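Local atomic coordinates of structural protein VP1 (Trichodysplasia spinulosa-associated polyomavirus, PDB entry 4U60), a protein that forms the pentameric building blocks of the polyomavirus outer capsid and binds sialylated glycans such as the GM1 oligosaccharide. Residues I73-L78 with I271-R276. Sequence-based numbering, arbitrary orientation.
Sequences INLPML and ILLRKR
Where L75 meets L273, and L78 meets K275, methyls and methylenes do all the touching, with no ring or other flat group of either segment taking part. A flat group beside the contact is the indole of W90, which both L75 and L78 touch and whose NE1 donates a hydrogen bond to the carbonyl O of P76. The two buried leucines reach for each other tip to tip, CD1 of L75 lying 4.1 Å from CD2 of L273. Further along, L78 brings its CD2 obliquely against the lysine stem, 3.7 Å from CE and 4.2 Å from CD of K275. Extended beyond CG (chi2 -179°, chi3 -170°), the K275 chain takes CD and CE across L78 and carries NZ further on, 4.5 Å from CD2 of L78. With no hydrogen bond between the segments and CA atoms 9.7 Å apart at L75 and L273, this is side-chain packing rather than strand pairing. C237 touches both leucines of the buried pair. Segment 73-78 runs off the end of strand 69-74, with backbone hydrogen bonds of I73 with L242 and of L75 with D240. On strand 260-279, R274 and R276 both form salt bridges with E91. The contact thus packs the loop following strand 69-74 against strand 260-279 of the jelly-roll, the two strands being linked through 241-254, which pairs antiparallel with both.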
# COMPACT_ATOMS: atom_id res chain seq x y z
N ILE C 73 0.37 15.25 32.66
CA ILE C 73 -0.95 15.34 33.28
C ILE C 73 -0.87 14.80 34.71
O ILE C 73 -0.37 13.71 34.94
CB ILE C 73 -2.01 14.54 32.50
CG1 ILE C 73 -2.08 14.96 31.03
CG2 ILE C 73 -3.37 14.66 33.18
CD1 ILE C 73 -2.35 16.41 30.75
N ASN C 74 -1.39 15.58 35.65
CA ASN C 74 -1.45 15.18 37.04
C ASN C 74 -2.55 14.18 37.26
O ASN C 74 -3.71 14.47 36.94
CB ASN C 74 -1.76 16.38 37.92
CG ASN C 74 -0.62 17.35 37.97
OD1 ASN C 74 0.49 16.98 38.37
ND2 ASN C 74 -0.86 18.58 37.55
N LEU C 75 -2.21 13.03 37.80
CA LEU C 75 -3.17 11.99 38.09
C LEU C 75 -3.60 12.07 39.55
O LEU C 75 -2.91 12.68 40.38
CB LEU C 75 -2.57 10.63 37.80
CG LEU C 75 -2.09 10.44 36.36
CD1 LEU C 75 -1.37 9.11 36.22
CD2 LEU C 75 -3.22 10.56 35.36
N PRO C 76 -4.72 11.43 39.87
CA PRO C 76 -5.18 11.45 41.25
C PRO C 76 -4.13 10.86 42.19
O PRO C 76 -3.57 9.79 41.91
CB PRO C 76 -6.41 10.56 41.21
CG PRO C 76 -6.93 10.71 39.83
CD PRO C 76 -5.69 10.77 38.98
N MET C 77 -3.86 11.58 43.27
CA MET C 77 -2.83 11.17 44.20
C MET C 77 -3.24 9.88 44.91
O MET C 77 -4.33 9.80 45.47
CB MET C 77 -2.59 12.27 45.23
CG MET C 77 -1.26 12.15 45.94
SD MET C 77 -1.51 12.45 47.67
CE MET C 77 -2.31 10.93 48.17
N LEU C 78 -2.35 8.89 44.90
CA LEU C 78 -2.63 7.54 45.39
C LEU C 78 -2.10 7.21 46.79
O LEU C 78 -2.72 6.43 47.52
CB LEU C 78 -2.02 6.52 44.41
CG LEU C 78 -2.66 6.46 43.03
CD1 LEU C 78 -1.84 5.60 42.08
CD2 LEU C 78 -4.09 5.94 43.15
N ILE C 271 -6.91 8.09 27.36
CA ILE C 271 -6.05 7.08 27.96
C ILE C 271 -6.74 6.43 29.16
O ILE C 271 -7.24 7.12 30.05
CB ILE C 271 -4.71 7.71 28.38
CG1 ILE C 271 -4.01 8.30 27.16
CG2 ILE C 271 -3.85 6.68 29.09
CD1 ILE C 271 -2.96 9.33 27.46
N LEU C 272 -6.78 5.11 29.15
CA LEU C 272 -7.35 4.33 30.24
C LEU C 272 -6.23 3.91 31.16
O LEU C 272 -5.23 3.39 30.69
CB LEU C 272 -8.04 3.10 29.66
CG LEU C 272 -8.67 2.15 30.68
CD1 LEU C 272 -9.91 2.80 31.27
CD2 LEU C 272 -9.00 0.82 30.03
N LEU C 273 -6.40 4.14 32.47
CA LEU C 273 -5.40 3.74 33.47
C LEU C 273 -6.03 2.94 34.57
O LEU C 273 -7.23 3.07 34.85
CB LEU C 273 -4.69 4.95 34.09
CG LEU C 273 -4.01 5.88 33.09
CD1 LEU C 273 -4.89 7.09 32.86
CD2 LEU C 273 -2.64 6.32 33.56
N ARG C 274 -5.21 2.10 35.20
CA ARG C 274 -5.66 1.23 36.26
C ARG C 274 -4.65 1.26 37.39
O ARG C 274 -3.48 1.57 37.20
CB ARG C 274 -5.84 -0.20 35.75
CG ARG C 274 -4.56 -0.92 35.37
CD ARG C 274 -4.83 -2.30 34.81
NE ARG C 274 -3.62 -2.94 34.31
CZ ARG C 274 -3.60 -4.02 33.51
NH1 ARG C 274 -4.72 -4.60 33.11
NH2 ARG C 274 -2.44 -4.53 33.11
N LYS C 275 -5.13 0.93 38.59
CA LYS C 275 -4.26 0.91 39.75
C LYS C 275 -3.45 -0.37 39.81
O LYS C 275 -4.01 -1.47 39.73
CB LYS C 275 -5.07 1.05 41.04
CG LYS C 275 -5.61 2.44 41.28
CD LYS C 275 -6.38 2.50 42.59
CE LYS C 275 -7.12 3.83 42.72
NZ LYS C 275 -7.97 3.86 43.94
N ARG C 276 -2.14 -0.20 39.98
CA ARG C 276 -1.20 -1.31 40.09
C ARG C 276 -0.38 -1.20 41.39
O ARG C 276 0.21 -0.17 41.68
CB ARG C 276 -0.24 -1.29 38.90
CG ARG C 276 0.92 -2.28 38.99
CD ARG C 276 0.48 -3.70 38.69
NE ARG C 276 0.32 -3.92 37.26
CZ ARG C 276 0.43 -5.09 36.62
NH1 ARG C 276 0.69 -6.21 37.30
NH2 ARG C 276 0.29 -5.13 35.30